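Glycoside hydrolase, GH17 family (Formosa sp. Hel1_33_131, PDB 6FCG) probably hydrolyses internal beta-1,3-glucosidic bonds of laminarin, the storage glucan of marine microalgae, as a bacterial endo-laminarinase. Local coordinates at residues A[66-69]-A[70-74]; A[93-96]-A[97-101]; A[102-105]-A[106-110]; A[138-141]-A[142-145]. One frame throughout, in Å; residues are numbered along the deposited sequence.

Contact 1. Residues A[66-69]-A[70-74]; sequences PSIE and ELKED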
ATOM      1  N   PRO A  66     -31.706 -10.742 -28.271  1.00 22.59           N
ATOM      2  CA  PRO A  66     -31.758 -10.027 -29.522  1.00 23.11           C
ATOM      3  C   PRO A  66     -32.813 -10.645 -30.456  1.00 24.30           C
ATOM      4  O   PRO A  66     -33.092 -11.836 -30.391  1.00 23.30           O
ATOM      5  CB  PRO A  66     -30.348 -10.209 -30.074  1.00 22.72           C
ATOM      6  CG  PRO A  66     -29.934 -11.545 -29.570  1.00 22.74           C
ATOM      7  CD  PRO A  66     -30.565 -11.665 -28.210  1.00 22.70           C
ATOM      8  N   SER A  67     -33.403  -9.812 -31.294  1.00 25.88           N
ATOM      9  CA  SER A  67     -34.380 -10.264 -32.290  1.00 26.31           C
ATOM     10  C   SER A  67     -33.680 -10.937 -33.479  1.00 26.18           C
ATOM     11  O   SER A  67     -32.486 -10.737 -33.707  1.00 26.12           O
ATOM     12  CB  SER A  67     -35.212  -9.063 -32.785  1.00 25.23           C
ATOM     13  OG  SER A  67     -34.438  -8.212 -33.616  1.00 24.27           O
ATOM     14  N   ILE A  68     -34.451 -11.681 -34.250  1.00 26.48           N
ATOM     15  CA  ILE A  68     -33.977 -12.266 -35.498  1.00 28.76           C
ATOM     16  C   ILE A  68     -33.443 -11.181 -36.453  1.00 28.85           C
ATOM     17  O   ILE A  68     -32.408 -11.392 -37.073  1.00 27.94           O
ATOM     18  CB  ILE A  68     -35.079 -13.172 -36.149  1.00 30.59           C
ATOM     19  CG1 ILE A  68     -35.213 -14.476 -35.343  1.00 31.58           C
ATOM     20  CG2 ILE A  68     -34.749 -13.540 -37.586  1.00 30.43           C
ATOM     21  CD1 ILE A  68     -36.637 -14.942 -35.160  1.00 34.59           C
ATOM     22  N   GLU A  69     -34.122 -10.034 -36.525  1.00 30.92           N
ATOM     23  CA  GLU A  69     -33.707  -8.877 -37.348  1.00 35.57           C
ATOM     24  C   GLU A  69     -32.281  -8.430 -36.883  1.00 32.66           C
ATOM     25  O   GLU A  69     -31.356  -8.271 -37.713  1.00 31.51           O
ATOM     26  CB  GLU A  69     -34.849  -7.702 -37.303  1.00 39.87           C
ATOM     27  CG  GLU A  69     -36.141  -8.047 -38.107  1.00 50.52           C
ATOM     28  CD  GLU A  69     -37.281  -8.715 -37.306  1.00 60.67           C
ATOM     29  OE1 GLU A  69     -36.999  -9.665 -36.528  1.00 60.94           O
ATOM     30  OE2 GLU A  69     -38.478  -8.331 -37.507  1.00 70.62           O
ATOM     31  N   GLU A  70     -32.083  -8.312 -35.569  1.00 29.30           N
ATOM     32  CA  GLU A  70     -30.771  -7.930 -34.998  1.00 28.35           C
ATOM     33  C   GLU A  70     -29.661  -8.956 -35.283  1.00 25.39           C
ATOM     34  O   GLU A  70     -28.557  -8.599 -35.711  1.00 22.49           O
ATOM     35  CB  GLU A  70     -30.884  -7.648 -33.503  1.00 28.20           C
ATOM     36  CG  GLU A  70     -31.644  -6.372 -33.180  1.00 30.38           C
ATOM     37  CD  GLU A  70     -31.964  -6.181 -31.687  1.00 32.58           C
ATOM     38  OE1 GLU A  70     -32.177  -7.161 -30.945  1.00 31.93           O
ATOM     39  OE2 GLU A  70     -32.007  -5.020 -31.239  1.00 35.51           O
ATOM     40  N   LEU A  71     -29.981 -10.226 -35.123  1.00 24.52           N
ATOM     41  CA  LEU A  71     -29.025 -11.279 -35.440  1.00 25.83           C
ATOM     42  C   LEU A  71     -28.616 -11.307 -36.913  1.00 25.94           C
ATOM     43  O   LEU A  71     -27.460 -11.598 -37.219  1.00 27.65           O
ATOM     44  CB  LEU A  71     -29.561 -12.639 -35.012  1.00 26.25           C
ATOM     45  CG  LEU A  71     -29.841 -12.789 -33.499  1.00 26.56           C
ATOM     46  CD1 LEU A  71     -30.668 -14.044 -33.255  1.00 26.04           C
ATOM     47  CD2 LEU A  71     -28.558 -12.790 -32.690  1.00 25.69           C
ATOM     48  N   LYS A  72     -29.537 -10.989 -37.815  1.00 25.47           N
ATOM     49  CA  LYS A  72     -29.225 -10.940 -39.238  1.00 26.87           C
ATOM     50  C   LYS A  72     -28.238  -9.834 -39.566  1.00 24.74           C
ATOM     51  O   LYS A  72     -27.330 -10.037 -40.362  1.00 22.98           O
ATOM     52  CB  LYS A  72     -30.485 -10.759 -40.083  1.00 30.29           C
ATOM     53  CG  LYS A  72     -31.343 -12.002 -40.166  1.00 32.92           C
ATOM     54  CD  LYS A  72     -32.737 -11.720 -40.689  1.00 36.39           C
ATOM     55  CE  LYS A  72     -32.758 -11.539 -42.195  1.00 39.51           C
ATOM     56  NZ  LYS A  72     -34.172 -11.585 -42.654  1.00 40.71           N
ATOM     57  N   GLU A  73     -28.404  -8.684 -38.928  1.00 24.60           N
ATOM     58  CA  GLU A  73     -27.410  -7.613 -38.997  1.00 24.76           C
ATOM     59  C   GLU A  73     -25.993  -8.163 -38.714  1.00 24.57           C
ATOM     60  O   GLU A  73     -25.075  -7.966 -39.512  1.00 24.31           O
ATOM     61  CB  GLU A  73     -27.758  -6.480 -38.031  1.00 26.44           C
ATOM     62  CG  GLU A  73     -28.954  -5.620 -38.428  1.00 29.91           C
ATOM     63  CD  GLU A  73     -29.358  -4.573 -37.385  1.00 34.46           C
ATOM     64  OE1 GLU A  73     -29.130  -4.770 -36.169  1.00 37.74           O
ATOM     65  OE2 GLU A  73     -29.889  -3.510 -37.782  1.00 34.40           O
ATOM     66  N   ASP A  74     -25.848  -8.919 -37.621  1.00 23.62           N
ATOM     67  CA  ASP A  74     -24.547  -9.490 -37.227  1.00 22.95           C
ATOM     68  C   ASP A  74     -24.022 -10.480 -38.233  1.00 22.16           C
ATOM     69  O   ASP A  74     -22.844 -10.464 -38.597  1.00 21.20           O
ATOM     70  CB  ASP A  74     -24.628 -10.173 -35.854  1.00 23.51           C
ATOM     71  CG  ASP A  74     -24.885  -9.205 -34.730  1.00 23.46           C
ATOM     72  OD1 ASP A  74     -24.905  -7.982 -34.985  1.00 24.60           O
ATOM     73  OD2 ASP A  74     -25.108  -9.632 -33.575  1.00 23.60           O
TER
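S67 and E70 face each other through complementary torsions: S67 OG lies between its backbone N and carbonyl carbon (chi1 72°), while E70 holds CG beside its own backbone N (chi1 -70°) and runs on extended, so that its carboxylate doubles back toward the start of the helix. Two bonds result, one in each direction. E70 N donates to S67 OG at 3.1 Å, and S67 N donates to E70 OE1 at 2.9 Å, meeting the carboxylate on its anti side and somewhat out of its plane. Backbone N-H groups of a first helical turn have no preceding carbonyl to bind, and here a side chain supplies the acceptor. The E70 chain also lies alongside the serine, with CG 3.4 Å from S67 OG. With E70 cut back to an alanine, S67 N is likely to lose its carboxylate mate, and the chain before the helix one of its ties to the first turn. Next to the cap, P66 CG rests on L71 CD2 at 3.6 Å, the N'-to-N4 contact of a hydrophobic staple. The ordinary helical pattern then takes over, starting with L71 N to S67 O at 2.9 Å. Farther along, the aliphatic part of K72 passes across I68, its CG 3.3 Å from I68 O, and its amine goes on to E105 and E109. E73 instead sends its carboxylate to R58. The reciprocal serine-glutamate pair is a capping box, with S67 as N-cap of helix 68-80 in the first beta-alpha-beta unit of the barrel.

Contact 2. Residues A[93-96]-A[97-101]; sequences LAHT and SNILK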
ATOM      1  N   LEU A  93     -31.502 -20.899 -23.521  1.00 21.38           N
ATOM      2  CA  LEU A  93     -32.118 -19.673 -23.903  1.00 20.29           C
ATOM      3  C   LEU A  93     -32.332 -19.754 -25.395  1.00 20.74           C
ATOM      4  O   LEU A  93     -31.716 -20.561 -26.079  1.00 21.39           O
ATOM      5  CB  LEU A  93     -31.219 -18.490 -23.501  1.00 20.30           C
ATOM      6  CG  LEU A  93     -30.877 -18.375 -21.989  1.00 20.09           C
ATOM      7  CD1 LEU A  93     -29.974 -17.174 -21.705  1.00 19.47           C
ATOM      8  CD2 LEU A  93     -32.119 -18.308 -21.090  1.00 19.16           C
ATOM      9  N   ALA A  94     -33.181 -18.870 -25.900  1.00 21.83           N
ATOM     10  CA  ALA A  94     -33.630 -18.866 -27.310  1.00 21.47           C
ATOM     11  C   ALA A  94     -32.541 -18.469 -28.323  1.00 20.97           C
ATOM     12  O   ALA A  94     -32.665 -18.770 -29.509  1.00 19.68           O
ATOM     13  CB  ALA A  94     -34.807 -17.913 -27.452  1.00 21.76           C
ATOM     14  N   HIS A  95     -31.526 -17.752 -27.830  1.00 18.75           N
ATOM     15  CA  HIS A  95     -30.465 -17.167 -28.634  1.00 18.16           C
ATOM     16  C   HIS A  95     -29.912 -18.055 -29.776  1.00 18.35           C
ATOM     17  O   HIS A  95     -29.859 -17.633 -30.911  1.00 20.12           O
ATOM     18  CB  HIS A  95     -29.377 -16.721 -27.654  1.00 17.67           C
ATOM     19  CG  HIS A  95     -28.147 -16.157 -28.286  1.00 17.30           C
ATOM     20  ND1 HIS A  95     -26.939 -16.826 -28.294  1.00 17.88           N
ATOM     21  CD2 HIS A  95     -27.916 -14.961 -28.865  1.00 17.15           C
ATOM     22  CE1 HIS A  95     -26.024 -16.084 -28.892  1.00 17.02           C
ATOM     23  NE2 HIS A  95     -26.598 -14.954 -29.256  1.00 17.73           N
ATOM     24  N   THR A  96     -29.514 -19.287 -29.483  1.00 18.04           N
ATOM     25  CA  THR A  96     -28.890 -20.145 -30.480  1.00 16.89           C
ATOM     26  C   THR A  96     -29.880 -20.534 -31.557  1.00 17.30           C
ATOM     27  O   THR A  96     -29.560 -20.557 -32.731  1.00 17.89           O
ATOM     28  CB  THR A  96     -28.328 -21.395 -29.806  1.00 17.10           C
ATOM     29  OG1 THR A  96     -27.240 -20.989 -28.962  1.00 18.11           O
ATOM     30  CG2 THR A  96     -27.877 -22.457 -30.821  1.00 16.38           C
ATOM     31  N   SER A  97     -31.069 -20.913 -31.118  1.00 18.30           N
ATOM     32  CA  SER A  97     -32.184 -21.229 -31.984  1.00 18.39           C
ATOM     33  C   SER A  97     -32.506 -20.050 -32.902  1.00 18.07           C
ATOM     34  O   SER A  97     -32.767 -20.221 -34.093  1.00 18.28           O
ATOM     35  CB  SER A  97     -33.387 -21.621 -31.106  1.00 19.19           C
ATOM     36  OG  SER A  97     -34.582 -21.672 -31.833  1.00 21.36           O
ATOM     37  N   ASN A  98     -32.499 -18.851 -32.357  1.00 18.02           N
ATOM     38  CA  ASN A  98     -32.760 -17.673 -33.176  1.00 18.86           C
ATOM     39  C   ASN A  98     -31.646 -17.379 -34.186  1.00 20.85           C
ATOM     40  O   ASN A  98     -31.939 -16.851 -35.262  1.00 22.99           O
ATOM     41  CB  ASN A  98     -33.059 -16.454 -32.313  1.00 17.53           C
ATOM     42  CG  ASN A  98     -34.364 -16.604 -31.559  1.00 16.76           C
ATOM     43  OD1 ASN A  98     -35.305 -17.230 -32.038  1.00 17.07           O
ATOM     44  ND2 ASN A  98     -34.440 -16.007 -30.409  1.00 16.60           N
ATOM     45  N   ILE A  99     -30.401 -17.741 -33.872  1.00 19.84           N
ATOM     46  CA  ILE A  99     -29.313 -17.545 -34.817  1.00 19.84           C
ATOM     47  C   ILE A  99     -29.530 -18.469 -36.005  1.00 21.77           C
ATOM     48  O   ILE A  99     -29.373 -18.068 -37.155  1.00 22.79           O
ATOM     49  CB  ILE A  99     -27.948 -17.772 -34.176  1.00 18.73           C
ATOM     50  CG1 ILE A  99     -27.730 -16.701 -33.084  1.00 18.61           C
ATOM     51  CG2 ILE A  99     -26.826 -17.652 -35.204  1.00 18.23           C
ATOM     52  CD1 ILE A  99     -26.575 -16.971 -32.151  1.00 17.99           C
ATOM     53  N   LEU A 100     -29.916 -19.702 -35.726  1.00 22.52           N
ATOM     54  CA  LEU A 100     -30.216 -20.656 -36.791  1.00 22.09           C
ATOM     55  C   LEU A 100     -31.366 -20.158 -37.658  1.00 22.83           C
ATOM     56  O   LEU A 100     -31.263 -20.223 -38.889  1.00 25.28           O
ATOM     57  CB  LEU A 100     -30.489 -22.040 -36.208  1.00 21.21           C
ATOM     58  CG  LEU A 100     -29.267 -22.727 -35.585  1.00 21.49           C
ATOM     59  CD1 LEU A 100     -29.661 -23.881 -34.687  1.00 20.68           C
ATOM     60  CD2 LEU A 100     -28.287 -23.213 -36.658  1.00 21.55           C
ATOM     61  N   LYS A 101     -32.415 -19.596 -37.046  1.00 22.43           N
ATOM     62  CA  LYS A 101     -33.530 -19.026 -37.815  1.00 24.21           C
ATOM     63  C   LYS A 101     -33.084 -17.891 -38.733  1.00 23.44           C
ATOM     64  O   LYS A 101     -33.501 -17.818 -39.906  1.00 26.89           O
ATOM     65  CB  LYS A 101     -34.678 -18.550 -36.905  1.00 24.37           C
ATOM     66  CG  LYS A 101     -35.515 -19.713 -36.410  1.00 25.90           C
ATOM     67  CD  LYS A 101     -36.524 -19.366 -35.321  1.00 26.67           C
ATOM     68  CE  LYS A 101     -36.957 -20.678 -34.666  1.00 28.03           C
ATOM     69  NZ  LYS A 101     -37.986 -20.491 -33.629  1.00 29.58           N
TER
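H95 and I99 cross one turn apart, the methyl CD1 of the isoleucine sitting over a face of the imidazole ring, 3.7 Å from its centroid and 23° off the ring normal. This is a CH-pi contact, displaced toward the rim, where CD1 comes 3.4 Å from H95 CE1. The histidine turns its ring there because CG is anti to the backbone N (chi1 177°); I99 brings its longer branch alongside the same turn, with CG1 3.2 Å from H95 O. The ring is further fixed from outside the helix, since NE2 is hydrogen-bonded to G56 N and Y57 stacks with it. On another side of the helix N98 leans back over A94: its amide carbon CG is 3.4 Å from A94 O, and ND2 is 3.5 Å from A94 CB, a packing contact. The backbone of the same pair is bonded, N98 N to A94 O at 2.9 Å. T96 is turned to the barrel, its OG1 bonded to N90 O, and its neighbour along that side, L100, covers T96 O with CG at 3.6 Å. Different faces of these first turns thus serve different neighbours, as expected of the amphipathic opening of an outer helix, here helix 95-109, in a TIM barrel.

Contact 3. Residues A[102-105]-A[106-110]; sequences AIRE and LKNED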
ATOM      1  N   ALA A 102     -32.228 -17.050 -38.181  1.00 22.31           N
ATOM      2  CA  ALA A 102     -31.679 -15.916 -38.872  1.00 22.36           C
ATOM      3  C   ALA A 102     -30.840 -16.338 -40.047  1.00 22.96           C
ATOM      4  O   ALA A 102     -30.968 -15.756 -41.121  1.00 22.51           O
ATOM      5  CB  ALA A 102     -30.837 -15.075 -37.925  1.00 22.57           C
ATOM      6  N   ILE A 103     -29.980 -17.333 -39.845  1.00 22.66           N
ATOM      7  CA  ILE A 103     -29.136 -17.825 -40.917  1.00 24.10           C
ATOM      8  C   ILE A 103     -30.019 -18.433 -41.998  1.00 24.70           C
ATOM      9  O   ILE A 103     -29.786 -18.185 -43.182  1.00 24.27           O
ATOM     10  CB  ILE A 103     -28.081 -18.839 -40.422  1.00 25.35           C
ATOM     11  CG1 ILE A 103     -27.075 -18.120 -39.491  1.00 25.69           C
ATOM     12  CG2 ILE A 103     -27.328 -19.491 -41.579  1.00 26.45           C
ATOM     13  CD1 ILE A 103     -26.089 -19.024 -38.795  1.00 25.62           C
ATOM     14  N   ARG A 104     -31.043 -19.195 -41.600  1.00 26.13           N
ATOM     15  CA  ARG A 104     -31.961 -19.794 -42.569  1.00 26.03           C
ATOM     16  C   ARG A 104     -32.642 -18.727 -43.419  1.00 27.11           C
ATOM     17  O   ARG A 104     -32.628 -18.839 -44.654  1.00 28.60           O
ATOM     18  CB  ARG A 104     -32.994 -20.692 -41.925  1.00 26.60           C
ATOM     19  CG  ARG A 104     -33.908 -21.330 -42.963  1.00 27.27           C
ATOM     20  CD  ARG A 104     -34.941 -22.275 -42.387  1.00 28.57           C
ATOM     21  NE  ARG A 104     -34.578 -23.637 -41.931  1.00 32.33           N
ATOM     22  CZ  ARG A 104     -33.542 -24.418 -42.296  1.00 31.83           C
ATOM     23  NH1 ARG A 104     -32.564 -24.050 -43.172  1.00 32.22           N
ATOM     24  NH2 ARG A 104     -33.479 -25.625 -41.726  1.00 27.95           N
ATOM     25  N   GLU A 105     -33.180 -17.680 -42.799  1.00 26.54           N
ATOM     26  CA  GLU A 105     -33.753 -16.577 -43.570  1.00 27.50           C
ATOM     27  C   GLU A 105     -32.765 -15.970 -44.566  1.00 26.22           C
ATOM     28  O   GLU A 105     -33.120 -15.742 -45.726  1.00 25.68           O
ATOM     29  CB  GLU A 105     -34.300 -15.473 -42.675  1.00 30.89           C
ATOM     30  CG  GLU A 105     -35.656 -15.801 -42.060  1.00 34.32           C
ATOM     31  CD  GLU A 105     -36.258 -14.624 -41.298  1.00 36.62           C
ATOM     32  OE1 GLU A 105     -37.019 -14.867 -40.338  1.00 36.51           O
ATOM     33  OE2 GLU A 105     -35.970 -13.448 -41.652  1.00 39.49           O
ATOM     34  N   LEU A 106     -31.525 -15.725 -44.133  1.00 25.84           N
ATOM     35  CA  LEU A 106     -30.520 -15.156 -45.032  1.00 24.91           C
ATOM     36  C   LEU A 106     -30.123 -16.081 -46.190  1.00 24.25           C
ATOM     37  O   LEU A 106     -29.797 -15.601 -47.259  1.00 21.82           O
ATOM     38  CB  LEU A 106     -29.250 -14.728 -44.305  1.00 24.32           C
ATOM     39  CG  LEU A 106     -29.337 -13.636 -43.261  1.00 25.28           C
ATOM     40  CD1 LEU A 106     -28.203 -13.750 -42.275  1.00 26.36           C
ATOM     41  CD2 LEU A 106     -29.334 -12.230 -43.860  1.00 25.37           C
ATOM     42  N   LYS A 107     -30.136 -17.388 -45.965  1.00 25.25           N
ATOM     43  CA  LYS A 107     -29.875 -18.349 -47.033  1.00 27.95           C
ATOM     44  C   LYS A 107     -31.037 -18.439 -48.058  1.00 28.41           C
ATOM     45  O   LYS A 107     -30.789 -18.691 -49.230  1.00 26.03           O
ATOM     46  CB  LYS A 107     -29.547 -19.753 -46.473  1.00 28.11           C
ATOM     47  CG  LYS A 107     -28.314 -19.765 -45.590  1.00 27.76           C
ATOM     48  CD  LYS A 107     -27.805 -21.130 -45.160  1.00 28.10           C
ATOM     49  CE  LYS A 107     -27.955 -22.266 -46.141  1.00 28.07           C
ATOM     50  NZ  LYS A 107     -27.099 -23.389 -45.694  1.00 30.05           N
ATOM     51  N   ASN A 108     -32.273 -18.212 -47.613  1.00 30.79           N
ATOM     52  CA  ASN A 108     -33.405 -18.104 -48.529  1.00 32.89           C
ATOM     53  C   ASN A 108     -33.376 -16.812 -49.336  1.00 32.19           C
ATOM     54  O   ASN A 108     -33.770 -16.833 -50.491  1.00 32.49           O
ATOM     55  CB  ASN A 108     -34.730 -18.184 -47.791  1.00 36.02           C
ATOM     56  CG  ASN A 108     -34.923 -19.503 -47.055  1.00 37.62           C
ATOM     57  OD1 ASN A 108     -34.353 -20.503 -47.414  1.00 31.09           O
ATOM     58  ND2 ASN A 108     -35.778 -19.506 -46.024  1.00 43.08           N
ATOM     59  N   GLU A 109     -32.903 -15.716 -48.737  1.00 32.70           N
ATOM     60  CA  GLU A 109     -32.755 -14.427 -49.432  1.00 37.02           C
ATOM     61  C   GLU A 109     -31.655 -14.434 -50.466  1.00 35.59           C
ATOM     62  O   GLU A 109     -31.756 -13.772 -51.490  1.00 37.99           O
ATOM     63  CB  GLU A 109     -32.473 -13.278 -48.455  1.00 40.92           C
ATOM     64  CG  GLU A 109     -33.700 -12.819 -47.688  1.00 50.19           C
ATOM     65  CD  GLU A 109     -33.382 -11.836 -46.524  1.00 55.18           C
ATOM     66  OE1 GLU A 109     -34.134 -11.811 -45.503  1.00 55.06           O
ATOM     67  OE2 GLU A 109     -32.397 -11.058 -46.639  1.00 54.05           O
ATOM     68  N   ASP A 110     -30.605 -15.181 -50.192  1.00 34.28           N
ATOM     69  CA  ASP A 110     -29.397 -15.145 -50.987  1.00 33.58           C
ATOM     70  C   ASP A 110     -28.861 -16.572 -51.031  1.00 33.07           C
ATOM     71  O   ASP A 110     -28.425 -17.121 -50.018  1.00 30.33           O
ATOM     72  CB  ASP A 110     -28.402 -14.169 -50.346  1.00 34.00           C
ATOM     73  CG  ASP A 110     -27.057 -14.064 -51.100  1.00 36.65           C
ATOM     74  OD1 ASP A 110     -26.852 -14.671 -52.176  1.00 42.73           O
ATOM     75  OD2 ASP A 110     -26.182 -13.339 -50.609  1.00 34.79           O
TER
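L106, K107, N108 and E109 continue the regular alpha-helix by donating their backbone N-H to the carbonyls of A102, I103, R104 and E105, the K107 N to I103 O bond measuring 2.9 Å. The side chains then sort by face. K107 crosses I103 with its aliphatic part, CG lying 3.2 Å from I103 O and CD 4.0 Å from I103 CG2, and a bend at chi3 takes the amine toward D159, its salt-bridge partner. Replacing this lysine with an alanine would probably strip the cover from the I103 methyl and take from D159 its salt bridge to this amine. R104 NH1 makes a long, weak ion pair with the same aspartate, outside these segments. The aliphatic CG of R104 (anti to the backbone N, chi1 -178°), not its guanidinium, meets N108 ND2, at 4.0 Å. The carboxylates of E105 and E109 come close, OE2 to OE1 4.6 Å, and K72 NZ bridges both, probably offsetting what would otherwise be a repulsion. L106, its CG 3.4 Å from A102 O, lies against helix 68-80 through M75 and K76. These are the last turns of helix 95-109, an outer helix of the TIM barrel, with apolar residues turned to helix 68-80 and nearby loops, and charges reaching out to K72 and D159.

Contact 4. Residues A[138-141]-A[142-145]; sequences EESE and NNAS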
ATOM      1  N   GLU A 138     -21.604 -35.272  -9.184  1.00 25.67           N
ATOM      2  CA  GLU A 138     -22.910 -35.620  -9.759  1.00 25.86           C
ATOM      3  C   GLU A 138     -23.247 -34.548 -10.794  1.00 26.36           C
ATOM      4  O   GLU A 138     -22.700 -33.447 -10.822  1.00 25.38           O
ATOM      5  CB  GLU A 138     -24.071 -35.806  -8.727  1.00 23.85           C
ATOM      6  N   GLU A 139     -24.171 -34.908 -11.657  1.00 26.84           N
ATOM      7  CA  GLU A 139     -24.502 -34.143 -12.817  1.00 25.72           C
ATOM      8  C   GLU A 139     -25.849 -33.411 -12.534  1.00 24.59           C
ATOM      9  O   GLU A 139     -26.606 -33.787 -11.645  1.00 22.14           O
ATOM     10  CB  GLU A 139     -24.506 -35.149 -13.973  1.00 29.24           C
ATOM     11  CG  GLU A 139     -25.895 -35.470 -14.476  1.00 32.05           C
ATOM     12  CD  GLU A 139     -25.924 -36.191 -15.857  1.00 33.38           C
ATOM     13  OE1 GLU A 139     -25.165 -35.874 -16.799  1.00 32.32           O
ATOM     14  OE2 GLU A 139     -26.724 -37.143 -16.005  1.00 45.01           O
ATOM     15  N   SER A 140     -26.112 -32.318 -13.240  1.00 24.19           N
ATOM     16  CA  SER A 140     -27.412 -31.664 -13.154  1.00 25.59           C
ATOM     17  C   SER A 140     -28.480 -32.527 -13.822  1.00 28.00           C
ATOM     18  O   SER A 140     -28.265 -33.054 -14.921  1.00 28.22           O
ATOM     19  CB  SER A 140     -27.367 -30.283 -13.826  1.00 26.59           C
ATOM     20  OG  SER A 140     -28.664 -29.707 -13.916  1.00 25.59           O
ATOM     21  N   GLU A 141     -29.649 -32.609 -13.192  1.00 29.66           N
ATOM     22  CA  GLU A 141     -30.812 -33.247 -13.786  1.00 33.46           C
ATOM     23  C   GLU A 141     -31.177 -32.577 -15.150  1.00 32.82           C
ATOM     24  O   GLU A 141     -31.758 -33.230 -16.019  1.00 29.55           O
ATOM     25  CB  GLU A 141     -32.049 -33.154 -12.861  1.00 40.84           C
ATOM     26  CG  GLU A 141     -33.289 -34.050 -13.236  1.00 52.85           C
ATOM     27  CD  GLU A 141     -33.509 -35.274 -12.292  1.00 61.01           C
ATOM     28  OE1 GLU A 141     -33.564 -34.959 -11.087  1.00 67.84           O
ATOM     29  OE2 GLU A 141     -33.664 -36.505 -12.687  1.00 55.32           O
ATOM     30  N   ASN A 142     -30.830 -31.295 -15.338  1.00 30.10           N
ATOM     31  CA  ASN A 142     -31.152 -30.580 -16.571  1.00 29.22           C
ATOM     32  C   ASN A 142     -30.239 -30.807 -17.794  1.00 27.32           C
ATOM     33  O   ASN A 142     -30.543 -30.287 -18.868  1.00 24.20           O
ATOM     34  CB  ASN A 142     -31.228 -29.085 -16.296  1.00 28.81           C
ATOM     35  CG  ASN A 142     -32.285 -28.743 -15.276  1.00 28.58           C
ATOM     36  OD1 ASN A 142     -33.396 -29.255 -15.318  1.00 27.94           O
ATOM     37  ND2 ASN A 142     -31.959 -27.845 -14.393  1.00 27.74           N
ATOM     38  N   ASN A 143     -29.160 -31.569 -17.647  1.00 25.14           N
ATOM     39  CA  ASN A 143     -28.290 -31.825 -18.795  1.00 25.17           C
ATOM     40  C   ASN A 143     -29.044 -32.598 -19.904  1.00 25.67           C
ATOM     41  O   ASN A 143     -28.927 -32.260 -21.081  1.00 26.08           O
ATOM     42  CB  ASN A 143     -27.010 -32.547 -18.374  1.00 23.20           C
ATOM     43  CG  ASN A 143     -26.112 -31.692 -17.511  1.00 23.11           C
ATOM     44  OD1 ASN A 143     -26.247 -30.467 -17.455  1.00 22.13           O
ATOM     45  ND2 ASN A 143     -25.177 -32.325 -16.838  1.00 22.63           N
ATOM     46  N   ALA A 144     -29.868 -33.575 -19.519  1.00 24.78           N
ATOM     47  CA  ALA A 144     -30.579 -34.424 -20.488  1.00 25.01           C
ATOM     48  C   ALA A 144     -31.388 -33.603 -21.494  1.00 25.40           C
ATOM     49  O   ALA A 144     -31.213 -33.761 -22.701  1.00 25.75           O
ATOM     50  CB  ALA A 144     -31.456 -35.430 -19.771  1.00 24.07           C
ATOM     51  N   SER A 145     -32.202 -32.672 -21.006  1.00 24.70           N
ATOM     52  CA  SER A 145     -33.031 -31.894 -21.909  1.00 25.93           C
ATOM     53  C   SER A 145     -32.216 -30.882 -22.752  1.00 28.55           C
ATOM     54  O   SER A 145     -32.605 -30.569 -23.894  1.00 33.36           O
ATOM     55  CB  SER A 145     -34.148 -31.204 -21.161  1.00 24.64           C
ATOM     56  OG  SER A 145     -33.606 -30.284 -20.263  1.00 26.13           O
TER
HETATM   57  O   HOH W   1     -29.217 -34.952 -16.753  1.00 16.93           O
HETATM   58  O   HOH W   2     -33.231 -32.475 -18.418  1.00 18.30           O
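A type I beta turn from S140 to N143 leads the chain into helix 143-156, and an ST turn is superimposed upon it. S140 OG, anti to the backbone N (chi1 172°), accepts from N142 N at 3.0 Å, while N143 N closes the turn on S140 O at 3.2 Å. That second bond is nearly straight at the proton, yet the donor stands well above the carbonyl plane, 59° out of it. Water completes what the backbone alone does not reach. Water 1 accepts from A144 N and lies 2.8 Å from S140 O; water 2 accepts from S145 N and donates to E141 O at 2.9 Å. Each solvent molecule thus stands between residues four apart, where a regular helix would bond directly. E139 crosses N143, OE1 coming 3.5 Å from ND2 with the carboxylate and amide planes almost perpendicular, but the polar ends have other partners. The E139 carboxylate is held by K187 and W188 of helix 182-197, and N143 ND2 is bonded to D124 O. S140 CB packs at 3.8 Å against N143 OD1, across the turn. An ST turn within a type I beta turn, carried on by water, thus leads into helix 143-156, an outer helix of the TIM barrel.

From the N terminus, contact 1 starts helix 68-80, contact 2 lies in the opening turns of helix 95-109, contact 3 finishes that helix, and contact 4 leads into helix 143-156. Each is local, joining adjoining residues, so none encloses another or crosses it: all four run in series. The long-range cohesion arises between them. Contact 1 touches both contact 2 and contact 3, so that the start of helix 68-80 lies across helix 95-109, packing against its first turns and salt-bridged to its last. Contacts 2 and 3 share one helix without further touch. Contact 4 stands apart, its nearest atoms about 10 Å from contact 2, and opens the next helix of the barrel.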